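Long-range contacts in excinuclease ABC, subunit A. (Deinococcus radiodurans, PDB 2VF7), which binds DNA, zinc and ATP as a UvrA-family ABC protein and probably takes part in recognising damaged DNA for excision repair: residues G639-C644 against A662-C667; T597-M602 against Q645-V650; A629-F634 against R671-T676; L692-A697 against L722-P727. The protein carries 1 engineered substitution. One frame throughout, in Å; residues are numbered along the deposited sequence.

Contacts 1, 2 and 3 form one cluster around a zinc ion: contact 1 holds the metal, and its centre lies about 10 Å from that of contact 2 and about 11 Å from that of contact 3. Gly639 O with Thr676 OG1 ties contact 1 to contact 3, and Arg599 NH2 with Phe634 O ties contact 2 to contact 3. Contact 4 stands apart from the metal, with its centre about 20 Å from that of contact 1, but it carries Gln726, which bonds ADP. The two sites are connected through intermediates: Arg671 of contact 3 reaches Gly725 O, and Trp649 of contact 2 packs on Pro727. Along the chain, contact 1 is nested inside the loop that contact 3 closes.

Contact 1 of 4, residues G639-C644 against A662-C667; sequences GRCEHC and APCPVC. With ZN (zinc ion), chain G.
The imidazole of His643 lies against the segment 662-667, with Val666 CG2 over one face. That methyl sits 3.6 Å from the ring centroid and 18° off the ring normal, a CH-pi contact displaced toward the rim. Two further neighbours approach obliquely: Pro665 CG is 3.4 Å from His643 NE2, and Cys664 SG is 3.6 Å from His643 CD2. The second flat group, the guanidinium of Arg640, meets Glu642 OE1 in plane at its edge and grips the carboxylate side-on through NE and NH2, a salt bridge within 639-644.

The zinc ion is held where the two segments meet. Cys641 SG, Cys644 SG, Cys664 SG and Cys667 SG bind it at 2.3 to 2.5 Å, and the six separations among these sulfurs run from 3.6 to 4.1 Å, as expected of a roughly tetrahedral shell. Each CxxC brings both its sulfurs onto the one metal by two different rotations, trans in the first cysteine (Cys641, Cys664) and near +60° in the second (chi1 56° in Cys644, 67° in Cys667). Cys664 SG also accepts a hydrogen bond from Val666 N at 3.5 Å. No hydrogen bond crosses between the segments, so the metal is the main tie. Two CxxC pairs, linked through the antiparallel hairpin of strands 649-652 and 660-663, make this a four-cysteine zinc-finger site.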
loop_
_atom_site.group_PDB
_atom_site.type_symbol
_atom_site.label_atom_id
_atom_site.label_comp_id
_atom_site.label_asym_id
_atom_site.label_seq_id
_atom_site.Cartn_x
_atom_site.Cartn_y
_atom_site.Cartn_z
ATOM N N GLY A 639 16.225 -26.212 -21.823
ATOM C CA GLY A 639 16.888 -25.081 -22.507
ATOM C C GLY A 639 16.449 -23.667 -22.107
ATOM O O GLY A 639 17.125 -22.683 -22.434
ATOM N N ARG A 640 15.318 -23.567 -21.406
ATOM C CA ARG A 640 14.788 -22.283 -20.938
ATOM C C ARG A 640 15.437 -21.798 -19.647
ATOM O O ARG A 640 16.079 -22.566 -18.910
ATOM C CB ARG A 640 13.276 -22.379 -20.723
ATOM C CG ARG A 640 12.840 -23.468 -19.773
ATOM C CD ARG A 640 11.352 -23.329 -19.413
ATOM N NE ARG A 640 11.017 -24.132 -18.241
ATOM C CZ ARG A 640 9.783 -24.442 -17.863
ATOM N NH1 ARG A 640 8.747 -24.053 -18.575
ATOM N NH2 ARG A 640 9.584 -25.168 -16.783
ATOM N N CYS A 641 15.250 -20.518 -19.359
ATOM C CA CYS A 641 15.635 -19.987 -18.066
ATOM C C CYS A 641 14.633 -20.520 -17.062
ATOM O O CYS A 641 13.429 -20.320 -17.203
ATOM C CB CYS A 641 15.609 -18.466 -18.099
ATOM S SG CYS A 641 15.870 -17.725 -16.506
ATOM N N GLU A 642 15.125 -21.226 -16.063
ATOM C CA GLU A 642 14.242 -21.834 -15.085
ATOM C C GLU A 642 13.921 -20.912 -13.918
ATOM O O GLU A 642 13.072 -21.246 -13.088
ATOM C CB GLU A 642 14.800 -23.172 -14.577
ATOM C CG GLU A 642 13.699 -24.197 -14.294
ATOM C CD GLU A 642 12.924 -24.532 -15.564
ATOM O OE1 GLU A 642 13.510 -24.439 -16.664
ATOM O OE2 GLU A 642 11.734 -24.883 -15.474
ATOM N N HIS A 643 14.588 -19.760 -13.854
ATOM C CA HIS A 643 14.310 -18.772 -12.805
ATOM C C HIS A 643 12.917 -18.151 -13.000
ATOM O O HIS A 643 12.199 -17.886 -12.032
ATOM C CB HIS A 643 15.406 -17.695 -12.784
ATOM C CG HIS A 643 15.221 -16.646 -11.726
ATOM N ND1 HIS A 643 15.854 -16.702 -10.504
ATOM C CD2 HIS A 643 14.499 -15.499 -11.723
ATOM C CE1 HIS A 643 15.519 -15.643 -9.789
ATOM N NE2 HIS A 643 14.696 -14.899 -10.505
ATOM N N CYS A 644 12.551 -17.945 -14.266
ATOM C CA CYS A 644 11.247 -17.400 -14.663
ATOM C C CYS A 644 10.451 -18.457 -15.400
ATOM O O CYS A 644 9.371 -18.168 -15.886
ATOM C CB CYS A 644 11.436 -16.212 -15.592
ATOM S SG CYS A 644 12.438 -16.675 -17.013
ATOM N N ALA A 662 8.002 -7.274 -14.222
ATOM C CA ALA A 662 9.349 -6.750 -14.440
ATOM C C ALA A 662 10.171 -7.790 -15.207
ATOM O O ALA A 662 9.833 -8.972 -15.173
ATOM C CB ALA A 662 10.004 -6.439 -13.112
ATOM N N PRO A 663 11.238 -7.366 -15.923
ATOM C CA PRO A 663 12.010 -8.394 -16.652
ATOM C C PRO A 663 12.740 -9.321 -15.679
ATOM O O PRO A 663 13.148 -8.887 -14.610
ATOM C CB PRO A 663 13.007 -7.580 -17.487
ATOM C CG PRO A 663 12.516 -6.148 -17.425
ATOM C CD PRO A 663 11.799 -6.014 -16.120
ATOM N N CYS A 664 12.865 -10.594 -16.032
ATOM C CA CYS A 664 13.563 -11.560 -15.200
ATOM C C CYS A 664 14.999 -11.100 -14.889
ATOM O O CYS A 664 15.726 -10.705 -15.787
ATOM C CB CYS A 664 13.569 -12.913 -15.900
ATOM S SG CYS A 664 14.492 -14.179 -15.053
ATOM N N PRO A 665 15.399 -11.121 -13.598
ATOM C CA PRO A 665 16.745 -10.696 -13.205
ATOM C C PRO A 665 17.887 -11.566 -13.753
ATOM O O PRO A 665 19.037 -11.153 -13.715
ATOM C CB PRO A 665 16.699 -10.782 -11.682
ATOM C CG PRO A 665 15.603 -11.734 -11.387
ATOM C CD PRO A 665 14.587 -11.499 -12.426
ATOM N N VAL A 666 17.565 -12.739 -14.286
ATOM C CA VAL A 666 18.580 -13.704 -14.726
ATOM C C VAL A 666 18.730 -13.781 -16.252
ATOM O O VAL A 666 19.832 -13.855 -16.765
ATOM C CB VAL A 666 18.276 -15.100 -14.178
ATOM C CG1 VAL A 666 19.347 -16.097 -14.610
ATOM C CG2 VAL A 666 18.181 -15.054 -12.689
ATOM N N CYS A 667 17.635 -13.780 -16.991
ATOM C CA CYS A 667 17.758 -13.804 -18.442
ATOM C C CYS A 667 17.446 -12.438 -19.021
ATOM O O CYS A 667 17.738 -12.176 -20.189
ATOM C CB CYS A 667 16.884 -14.893 -19.057
ATOM S SG CYS A 667 15.140 -14.598 -18.875
HETATM ZN ZN ZN G . 14.547 -15.701 -16.934
#

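Contact 2 of 4, residues T597-M602 against Q645-V650; sequences TPRSNM and QGEGWV
Arg599 meets Glu647 in a salt bridge, NH1 to OE2 at 3.1 Å, with the guanidinium and carboxylate planes 75° apart, so the pair is not a flat two-pronged grip. Arg599 NH2 also points at Gln645 O; the modelled 2.4 Å is too short to be trusted as a length. Glu647 CG lies over one face of the guanidinium. Bends at chi2 and chi3 (-130° and 94°) curl the arginine round to this position. A water donates to Glu647 OE2 at 2.7 Å and lies 3.3 Å from Thr597 OG1. Farther out, Pro598 CD rests 3.6 Å from Glu647 OE1, and Pro598 CG packs on Trp649 CB at 4.2 Å. Arg599 NH2 also bonds Phe634 O, and Arg640 NH1 lies close to Arg599 NH2. An alanine at Glu647 is likely to leave the Arg599 charge without its carboxylate mate and the bridging water without its acceptor. This carboxylate and the carbonyl oxygens of Gln645 and Phe634 probably balance the Arg599 charge; Arg640 has Glu642.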
loop_
_atom_site.group_PDB
_atom_site.type_symbol
_atom_site.label_atom_id
_atom_site.label_comp_id
_atom_site.label_asym_id
_atom_site.label_seq_id
_atom_site.Cartn_x
_atom_site.Cartn_y
_atom_site.Cartn_z
ATOM N N THR A 597 -0.899 -14.695 -18.839
ATOM C CA THR A 597 0.457 -14.524 -18.308
ATOM C C THR A 597 1.390 -14.290 -19.482
ATOM O O THR A 597 0.959 -14.401 -20.627
ATOM C CB THR A 597 0.931 -15.755 -17.507
ATOM O OG1 THR A 597 1.209 -16.836 -18.409
ATOM C CG2 THR A 597 -0.118 -16.183 -16.480
ATOM N N PRO A 598 2.663 -13.925 -19.209
ATOM C CA PRO A 598 3.653 -13.723 -20.286
ATOM C C PRO A 598 4.222 -14.975 -20.997
ATOM O O PRO A 598 5.103 -14.821 -21.860
ATOM C CB PRO A 598 4.776 -12.937 -19.582
ATOM C CG PRO A 598 4.235 -12.547 -18.205
ATOM C CD PRO A 598 3.231 -13.597 -17.882
ATOM N N ARG A 599 3.759 -16.186 -20.649
ATOM C CA ARG A 599 4.088 -17.398 -21.429
ATOM C C ARG A 599 3.659 -17.208 -22.866
ATOM O O ARG A 599 4.363 -17.608 -23.793
ATOM C CB ARG A 599 3.234 -18.584 -21.021
ATOM C CG ARG A 599 3.534 -19.237 -19.777
ATOM C CD ARG A 599 3.636 -20.721 -20.024
ATOM N NE ARG A 599 5.035 -21.034 -20.248
ATOM C CZ ARG A 599 5.939 -21.122 -19.282
ATOM N NH1 ARG A 599 5.598 -20.938 -18.015
ATOM N NH2 ARG A 599 7.181 -21.410 -19.597
ATOM N N SER A 600 2.440 -16.680 -23.017
ATOM C CA SER A 600 1.757 -16.548 -24.299
ATOM C C SER A 600 2.353 -15.454 -25.162
ATOM O O SER A 600 2.779 -14.400 -24.654
ATOM C CB SER A 600 0.284 -16.250 -24.083
ATOM O OG SER A 600 -0.354 -17.304 -23.376
ATOM N N ASN A 601 2.368 -15.724 -26.469
ATOM C CA ASN A 601 2.776 -14.756 -27.471
ATOM C C ASN A 601 2.245 -15.142 -28.872
ATOM O O ASN A 601 1.700 -16.236 -29.055
ATOM C CB ASN A 601 4.305 -14.528 -27.405
ATOM C CG ASN A 601 5.124 -15.824 -27.470
ATOM O OD1 ASN A 601 6.151 -15.941 -26.817
ATOM N ND2 ASN A 601 4.681 -16.782 -28.261
ATOM N N MET A 602 2.348 -14.238 -29.847
ATOM C CA MET A 602 1.960 -14.573 -31.233
ATOM C C MET A 602 2.631 -15.855 -31.693
ATOM O O MET A 602 1.981 -16.721 -32.300
ATOM C CB MET A 602 2.396 -13.487 -32.213
ATOM C CG MET A 602 1.397 -12.381 -32.485
ATOM S SD MET A 602 2.299 -10.962 -33.169
ATOM C CE MET A 602 1.022 -10.236 -34.158
ATOM N N GLN A 645 10.998 -19.670 -15.491
ATOM C CA GLN A 645 10.357 -20.788 -16.180
ATOM C C GLN A 645 10.055 -20.447 -17.650
ATOM O O GLN A 645 9.038 -20.864 -18.212
ATOM C CB GLN A 645 9.076 -21.200 -15.445
ATOM C CG GLN A 645 9.272 -22.074 -14.213
ATOM C CD GLN A 645 8.021 -22.908 -13.894
ATOM O OE1 GLN A 645 6.990 -22.798 -14.576
ATOM N NE2 GLN A 645 8.111 -23.746 -12.870
ATOM N N GLY A 646 10.927 -19.653 -18.263
ATOM C CA GLY A 646 10.771 -19.310 -19.675
ATOM C C GLY A 646 9.761 -18.235 -20.018
ATOM O O GLY A 646 9.468 -18.030 -21.201
ATOM N N GLU A 647 9.223 -17.550 -19.009
ATOM C CA GLU A 647 8.276 -16.445 -19.234
ATOM C C GLU A 647 8.963 -15.116 -19.543
ATOM O O GLU A 647 8.344 -14.210 -20.091
ATOM C CB GLU A 647 7.331 -16.276 -18.044
ATOM C CG GLU A 647 6.568 -17.538 -17.727
ATOM C CD GLU A 647 5.361 -17.328 -16.847
ATOM O OE1 GLU A 647 5.175 -16.205 -16.315
ATOM O OE2 GLU A 647 4.586 -18.301 -16.699
ATOM N N GLY A 648 10.239 -15.010 -19.195
ATOM C CA GLY A 648 11.059 -13.840 -19.509
ATOM C C GLY A 648 10.837 -12.699 -18.548
ATOM O O GLY A 648 11.651 -11.785 -18.463
ATOM N N TRP A 649 9.718 -12.787 -17.829
ATOM C CA TRP A 649 9.212 -11.745 -16.949
ATOM C C TRP A 649 8.793 -12.293 -15.592
ATOM O O TRP A 649 8.390 -13.448 -15.477
ATOM C CB TRP A 649 8.048 -11.015 -17.613
ATOM C CG TRP A 649 8.489 -9.755 -18.284
ATOM C CD1 TRP A 649 8.631 -8.516 -17.707
ATOM C CD2 TRP A 649 8.878 -9.603 -19.644
ATOM N NE1 TRP A 649 9.066 -7.598 -18.635
ATOM C CE2 TRP A 649 9.235 -8.241 -19.831
ATOM C CE3 TRP A 649 8.968 -10.480 -20.719
ATOM C CZ2 TRP A 649 9.660 -7.747 -21.043
ATOM C CZ3 TRP A 649 9.370 -9.986 -21.929
ATOM C CH2 TRP A 649 9.720 -8.628 -22.087
ATOM N N VAL A 650 8.908 -11.458 -14.568
ATOM C CA VAL A 650 8.615 -11.865 -13.197
ATOM C C VAL A 650 7.627 -10.908 -12.514
ATOM O O VAL A 650 7.714 -9.685 -12.675
ATOM C CB VAL A 650 9.921 -12.039 -12.366
ATOM C CG1 VAL A 650 10.463 -10.685 -11.845
ATOM C CG2 VAL A 650 9.700 -13.020 -11.222
HETATM O O HOH W 1 2.195 -19.523 -16.835
#

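Contact 3 of 4, residues A629-F634 against R671-T676; sequences AGRFSF and RYNAET
Arg631 reaches from a short 3-10 segment into an Asx motif in which Asn673 OD1 accepts from Thr676 N, three residues on. Its CB lies over one face of the Phe632 ring. CG passes Thr676 CG2 at 4.1 Å, and the bend at chi2 (76°) then turns the chain toward the threonine hydroxyl, so that CD comes within 4.2 Å of Thr676 OG1. NE donates to Thr676 OG1 at 3.0 Å with a 151° angle, and the oxygen lies in the guanidinium plane. At the tip, NH2 makes a weak bond to Asn673 OD1 at 3.3 Å. Glu675 OE2 lies a long 3.9 Å from Arg631 NH2 and well out of the guanidinium plane, so only charge links them; this oxygen bonds Tyr627 OH.

At the other end of the contact, Arg671 stretches over a face of the Phe634 ring, with CZ 4.6 Å from its centroid and 14° off the normal, a cation-pi arrangement. Its NH2 bonds Gly725 O, while NH1 bonds Pro598 O and Gly646 O; three backbone carbonyls thus hold its two terminal nitrogens. Tyr672 joins the two ends: its OH sits in plane at the Phe634 ring edge, 3.3 Å from CD2, and donates to Phe632 O at 2.8 Å, from above the carbonyl plane.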
loop_
_atom_site.group_PDB
_atom_site.type_symbol
_atom_site.label_atom_id
_atom_site.label_comp_id
_atom_site.label_asym_id
_atom_site.label_seq_id
_atom_site.Cartn_x
_atom_site.Cartn_y
_atom_site.Cartn_z
ATOM N N ALA A 629 14.496 -30.224 -30.770
ATOM C CA ALA A 629 13.712 -29.002 -30.901
ATOM C C ALA A 629 13.173 -28.574 -29.544
ATOM O O ALA A 629 12.892 -27.394 -29.330
ATOM C CB ALA A 629 12.574 -29.208 -31.895
ATOM N N GLY A 630 13.014 -29.545 -28.650
ATOM C CA GLY A 630 12.604 -29.314 -27.265
ATOM C C GLY A 630 13.497 -28.368 -26.473
ATOM O O GLY A 630 13.004 -27.588 -25.677
ATOM N N ARG A 631 14.802 -28.415 -26.692
ATOM C CA ARG A 631 15.728 -27.437 -26.127
ATOM C C ARG A 631 15.283 -25.976 -26.371
ATOM O O ARG A 631 15.671 -25.079 -25.648
ATOM C CB ARG A 631 17.121 -27.670 -26.729
ATOM C CG ARG A 631 18.253 -26.812 -26.186
ATOM C CD ARG A 631 18.684 -27.308 -24.809
ATOM N NE ARG A 631 19.517 -26.332 -24.109
ATOM C CZ ARG A 631 20.355 -26.627 -23.135
ATOM N NH1 ARG A 631 20.497 -27.883 -22.720
ATOM N NH2 ARG A 631 21.071 -25.662 -22.586
ATOM N N PHE A 632 14.482 -25.741 -27.412
ATOM C CA PHE A 632 14.214 -24.381 -27.861
ATOM C C PHE A 632 12.792 -23.968 -27.508
ATOM O O PHE A 632 12.316 -22.912 -27.920
ATOM C CB PHE A 632 14.558 -24.208 -29.355
ATOM C CG PHE A 632 15.993 -24.565 -29.696
ATOM C CD1 PHE A 632 17.016 -23.633 -29.542
ATOM C CD2 PHE A 632 16.320 -25.835 -30.151
ATOM C CE1 PHE A 632 18.358 -23.967 -29.829
ATOM C CE2 PHE A 632 17.664 -26.185 -30.441
ATOM C CZ PHE A 632 18.679 -25.241 -30.294
ATOM N N SER A 633 12.125 -24.813 -26.726
ATOM C CA SER A 633 10.849 -24.478 -26.140
ATOM C C SER A 633 11.081 -23.723 -24.829
ATOM O O SER A 633 12.002 -24.040 -24.074
ATOM C CB SER A 633 10.051 -25.760 -25.865
ATOM O OG SER A 633 8.677 -25.478 -25.628
ATOM N N PHE A 634 10.268 -22.713 -24.556
ATOM C CA PHE A 634 10.271 -22.115 -23.218
ATOM C C PHE A 634 9.100 -22.664 -22.411
ATOM O O PHE A 634 8.793 -22.138 -21.356
ATOM C CB PHE A 634 10.225 -20.582 -23.283
ATOM C CG PHE A 634 9.121 -20.045 -24.142
ATOM C CD1 PHE A 634 7.832 -19.894 -23.632
ATOM C CD2 PHE A 634 9.358 -19.707 -25.467
ATOM C CE1 PHE A 634 6.816 -19.440 -24.429
ATOM C CE2 PHE A 634 8.343 -19.250 -26.268
ATOM C CZ PHE A 634 7.083 -19.106 -25.760
ATOM N N ARG A 671 14.356 -15.382 -22.040
ATOM C CA ARG A 671 13.570 -16.611 -21.738
ATOM C C ARG A 671 14.384 -17.920 -21.744
ATOM O O ARG A 671 13.824 -18.995 -21.468
ATOM C CB ARG A 671 12.408 -16.806 -22.697
ATOM C CG ARG A 671 11.248 -15.871 -22.635
ATOM C CD ARG A 671 10.186 -16.327 -23.677
ATOM N NE ARG A 671 9.225 -15.278 -24.027
ATOM C CZ ARG A 671 7.956 -15.218 -23.605
ATOM N NH1 ARG A 671 7.461 -16.151 -22.805
ATOM N NH2 ARG A 671 7.164 -14.223 -24.002
ATOM N N TYR A 672 15.680 -17.837 -22.061
ATOM C CA TYR A 672 16.518 -19.028 -22.231
ATOM C C TYR A 672 17.803 -18.915 -21.451
ATOM O O TYR A 672 18.245 -17.800 -21.158
ATOM C CB TYR A 672 16.846 -19.254 -23.717
ATOM C CG TYR A 672 15.633 -19.547 -24.577
ATOM C CD1 TYR A 672 15.188 -20.854 -24.763
ATOM C CD2 TYR A 672 14.905 -18.492 -25.196
ATOM C CE1 TYR A 672 14.059 -21.119 -25.556
ATOM C CE2 TYR A 672 13.773 -18.749 -25.992
ATOM C CZ TYR A 672 13.362 -20.067 -26.159
ATOM O OH TYR A 672 12.268 -20.340 -26.942
ATOM N N ASN A 673 18.405 -20.057 -21.106
ATOM C CA ASN A 673 19.736 -20.039 -20.492
ATOM C C ASN A 673 20.783 -19.619 -21.523
ATOM O O ASN A 673 20.457 -19.484 -22.699
ATOM C CB ASN A 673 20.083 -21.337 -19.719
ATOM C CG ASN A 673 20.157 -22.565 -20.605
ATOM O OD1 ASN A 673 20.565 -22.497 -21.760
ATOM N ND2 ASN A 673 19.782 -23.705 -20.054
ATOM N N ALA A 674 22.010 -19.366 -21.074
ATOM C CA ALA A 674 23.064 -18.799 -21.912
ATOM C C ALA A 674 23.566 -19.789 -22.942
ATOM O O ALA A 674 23.987 -19.409 -24.025
ATOM C CB ALA A 674 24.228 -18.331 -21.045
ATOM N N GLU A 675 23.547 -21.063 -22.583
ATOM C CA GLU A 675 24.074 -22.122 -23.430
ATOM C C GLU A 675 23.169 -22.366 -24.639
ATOM O O GLU A 675 23.644 -22.707 -25.718
ATOM C CB GLU A 675 24.238 -23.389 -22.598
ATOM C CG GLU A 675 24.598 -24.611 -23.382
ATOM C CD GLU A 675 24.716 -25.817 -22.506
ATOM O OE1 GLU A 675 24.838 -25.629 -21.271
ATOM O OE2 GLU A 675 24.703 -26.948 -23.049
ATOM N N THR A 676 21.866 -22.156 -24.454
ATOM C CA THR A 676 20.895 -22.268 -25.545
ATOM C C THR A 676 21.049 -21.124 -26.562
ATOM O O THR A 676 20.759 -21.301 -27.740
ATOM C CB THR A 676 19.458 -22.327 -24.984
ATOM O OG1 THR A 676 19.395 -23.305 -23.937
ATOM C CG2 THR A 676 18.474 -22.684 -26.049
#

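Contact 4 of 4, residues L692-A697 against L722-P727; sequences LTVDEA and LRLGQP. With ADP (adenosine-5'-diphosphate), chain E.
Leu724 takes an unusual rotation (chi1 -95°, chi2 46°) that carries both its methyls to the start of helix 694-700, where Val694 presents CG2, the branch beside its backbone N. The backbones join in a single antiparallel bridge, Thr693 and Arg723 forming a non-hydrogen-bonded pair with CA atoms 4.1 Å apart. Two bonds flank it: Leu724 N gives to Leu692 O at 2.8 Å, and Val694 N to Leu722 O at 2.7 Å. Beside them Leu724 CD1 meets Val694 CG2 at 4.0 Å, and CD2 meets Ala697 CB at 3.8 Å. With an alanine here in place of Leu724, a gap is likely to open against Val694 CG2 and Ala697 CB, leaving the bridge to rely on its backbone bonds. A type I turn starts at the bridge residue Arg723 and runs to Gln726, leading on toward helix 733-743 and the ADP held by Lys49 and Ser51. There the extended Gln726 side chain gives NE2 to ADP O2' at 3.1 Å, nearly straight at 175°.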
loop_
_atom_site.group_PDB
_atom_site.type_symbol
_atom_site.label_atom_id
_atom_site.label_comp_id
_atom_site.label_asym_id
_atom_site.label_seq_id
_atom_site.Cartn_x
_atom_site.Cartn_y
_atom_site.Cartn_z
ATOM N N LEU A 692 12.048 -10.291 -32.956
ATOM C CA LEU A 692 11.755 -9.831 -34.298
ATOM C C LEU A 692 10.311 -9.389 -34.406
ATOM O O LEU A 692 9.386 -10.065 -33.927
ATOM C CB LEU A 692 12.049 -10.934 -35.326
ATOM C CG LEU A 692 13.147 -10.875 -36.401
ATOM C CD1 LEU A 692 14.300 -9.954 -36.081
ATOM C CD2 LEU A 692 13.674 -12.262 -36.706
ATOM N N THR A 693 10.150 -8.255 -35.076
ATOM C CA THR A 693 8.902 -7.686 -35.443
ATOM C C THR A 693 8.238 -8.593 -36.492
ATOM O O THR A 693 8.934 -9.367 -37.164
ATOM C CB THR A 693 9.223 -6.300 -35.997
ATOM O OG1 THR A 693 9.367 -5.372 -34.915
ATOM C CG2 THR A 693 8.173 -5.799 -36.933
ATOM N N VAL A 694 6.913 -8.526 -36.649
ATOM C CA VAL A 694 6.238 -9.349 -37.672
ATOM C C VAL A 694 6.730 -8.984 -39.082
ATOM O O VAL A 694 6.959 -9.865 -39.918
ATOM C CB VAL A 694 4.660 -9.337 -37.551
ATOM C CG1 VAL A 694 4.008 -9.916 -38.784
ATOM C CG2 VAL A 694 4.212 -10.147 -36.357
ATOM N N ASP A 695 6.913 -7.687 -39.326
ATOM C CA ASP A 695 7.552 -7.179 -40.547
ATOM C C ASP A 695 8.965 -7.720 -40.812
ATOM O O ASP A 695 9.274 -8.066 -41.949
ATOM C CB ASP A 695 7.657 -5.658 -40.493
ATOM C CG ASP A 695 6.357 -4.950 -40.800
ATOM O OD1 ASP A 695 6.384 -3.697 -40.719
ATOM O OD2 ASP A 695 5.328 -5.609 -41.123
ATOM N N GLU A 696 9.833 -7.745 -39.792
ATOM C CA GLU A 696 11.230 -8.157 -39.987
ATOM C C GLU A 696 11.318 -9.669 -40.114
ATOM O O GLU A 696 12.214 -10.185 -40.779
ATOM C CB GLU A 696 12.148 -7.743 -38.832
ATOM C CG GLU A 696 12.181 -6.281 -38.392
ATOM C CD GLU A 696 12.793 -6.107 -36.965
ATOM O OE1 GLU A 696 13.465 -5.075 -36.715
ATOM O OE2 GLU A 696 12.613 -6.999 -36.094
ATOM N N ALA A 697 10.412 -10.385 -39.456
ATOM C CA ALA A 697 10.386 -11.850 -39.552
ATOM C C ALA A 697 9.806 -12.304 -40.891
ATOM O O ALA A 697 10.001 -13.457 -41.313
ATOM C CB ALA A 697 9.611 -12.455 -38.393
ATOM N N LEU A 722 4.279 -5.647 -34.071
ATOM C CA LEU A 722 4.405 -6.525 -32.926
ATOM C C LEU A 722 5.598 -7.470 -33.057
ATOM O O LEU A 722 5.982 -7.807 -34.172
ATOM C CB LEU A 722 3.106 -7.310 -32.708
ATOM C CG LEU A 722 1.875 -6.498 -32.314
ATOM C CD1 LEU A 722 0.706 -7.406 -32.107
ATOM C CD2 LEU A 722 2.138 -5.715 -31.040
ATOM N N ARG A 723 6.147 -7.903 -31.913
ATOM C CA ARG A 723 7.274 -8.822 -31.841
ATOM C C ARG A 723 6.806 -10.256 -31.599
ATOM O O ARG A 723 5.914 -10.507 -30.789
ATOM C CB ARG A 723 8.261 -8.405 -30.737
ATOM C CG ARG A 723 8.998 -7.101 -31.010
ATOM C CD ARG A 723 10.047 -6.790 -29.938
ATOM N NE ARG A 723 9.434 -6.423 -28.661
ATOM C CZ ARG A 723 8.933 -5.209 -28.368
ATOM N NH1 ARG A 723 8.978 -4.204 -29.260
ATOM N NH2 ARG A 723 8.369 -4.999 -27.181
ATOM N N LEU A 724 7.416 -11.197 -32.310
ATOM C CA LEU A 724 7.037 -12.611 -32.257
ATOM C C LEU A 724 6.850 -13.155 -30.845
ATOM O O LEU A 724 5.878 -13.843 -30.572
ATOM C CB LEU A 724 8.084 -13.444 -33.013
ATOM C CG LEU A 724 7.714 -13.716 -34.462
ATOM C CD1 LEU A 724 7.241 -12.447 -35.116
ATOM C CD2 LEU A 724 8.896 -14.331 -35.186
ATOM N N GLY A 725 7.780 -12.822 -29.959
ATOM C CA GLY A 725 7.767 -13.256 -28.561
ATOM C C GLY A 725 7.150 -12.259 -27.582
ATOM O O GLY A 725 7.150 -12.493 -26.375
ATOM N N GLN A 726 6.610 -11.149 -28.086
ATOM C CA GLN A 726 6.085 -10.085 -27.209
ATOM C C GLN A 726 5.029 -10.701 -26.309
ATOM O O GLN A 726 4.090 -11.302 -26.820
ATOM C CB GLN A 726 5.525 -8.918 -28.027
ATOM C CG GLN A 726 5.220 -7.702 -27.176
ATOM C CD GLN A 726 4.778 -6.474 -27.949
ATOM O OE1 GLN A 726 4.944 -6.371 -29.175
ATOM N NE2 GLN A 726 4.241 -5.507 -27.219
ATOM N N PRO A 727 5.193 -10.593 -24.965
ATOM C CA PRO A 727 4.273 -11.265 -24.047
ATOM C C PRO A 727 2.858 -10.731 -24.208
ATOM O O PRO A 727 2.691 -9.565 -24.531
ATOM C CB PRO A 727 4.791 -10.859 -22.664
ATOM C CG PRO A 727 6.163 -10.442 -22.871
ATOM C CD PRO A 727 6.202 -9.821 -24.228
HETATM P PB ADP E . -1.254 3.186 -29.434
HETATM O O1B ADP E . -1.532 4.259 -30.446
HETATM O O2B ADP E . -1.649 1.811 -29.888
HETATM O O3B ADP E . -1.809 3.530 -28.063
HETATM P PA ADP E . 1.034 2.059 -28.288
HETATM O O1A ADP E . 0.005 1.004 -27.874
HETATM O O2A ADP E . 1.782 2.793 -27.225
HETATM O O3A ADP E . 0.356 3.125 -29.276
HETATM O "O5'" ADP E . 2.149 1.284 -29.150
HETATM C "C5'" ADP E . 3.480 1.754 -29.381
HETATM C "C4'" ADP E . 4.449 0.634 -29.039
HETATM O "O4'" ADP E . 4.426 0.436 -27.620
HETATM C "C3'" ADP E . 4.122 -0.724 -29.659
HETATM O "O3'" ADP E . 5.329 -1.393 -30.099
HETATM C "C2'" ADP E . 3.464 -1.460 -28.501
HETATM O "O2'" ADP E . 3.509 -2.879 -28.622
HETATM C "C1'" ADP E . 4.248 -0.941 -27.302
HETATM N N9 ADP E . 3.509 -1.028 -26.027
HETATM C C8 ADP E . 2.350 -0.393 -25.750
HETATM N N7 ADP E . 1.896 -0.666 -24.512
HETATM C C5 ADP E . 2.805 -1.499 -23.970
HETATM C C6 ADP E . 2.961 -2.147 -22.657
HETATM N N6 ADP E . 2.017 -1.976 -21.694
HETATM N N1 ADP E . 4.044 -2.922 -22.473
HETATM C C2 ADP E . 4.988 -3.107 -23.425
HETATM N N3 ADP E . 4.917 -2.537 -24.635
HETATM C C4 ADP E . 3.868 -1.729 -24.958
#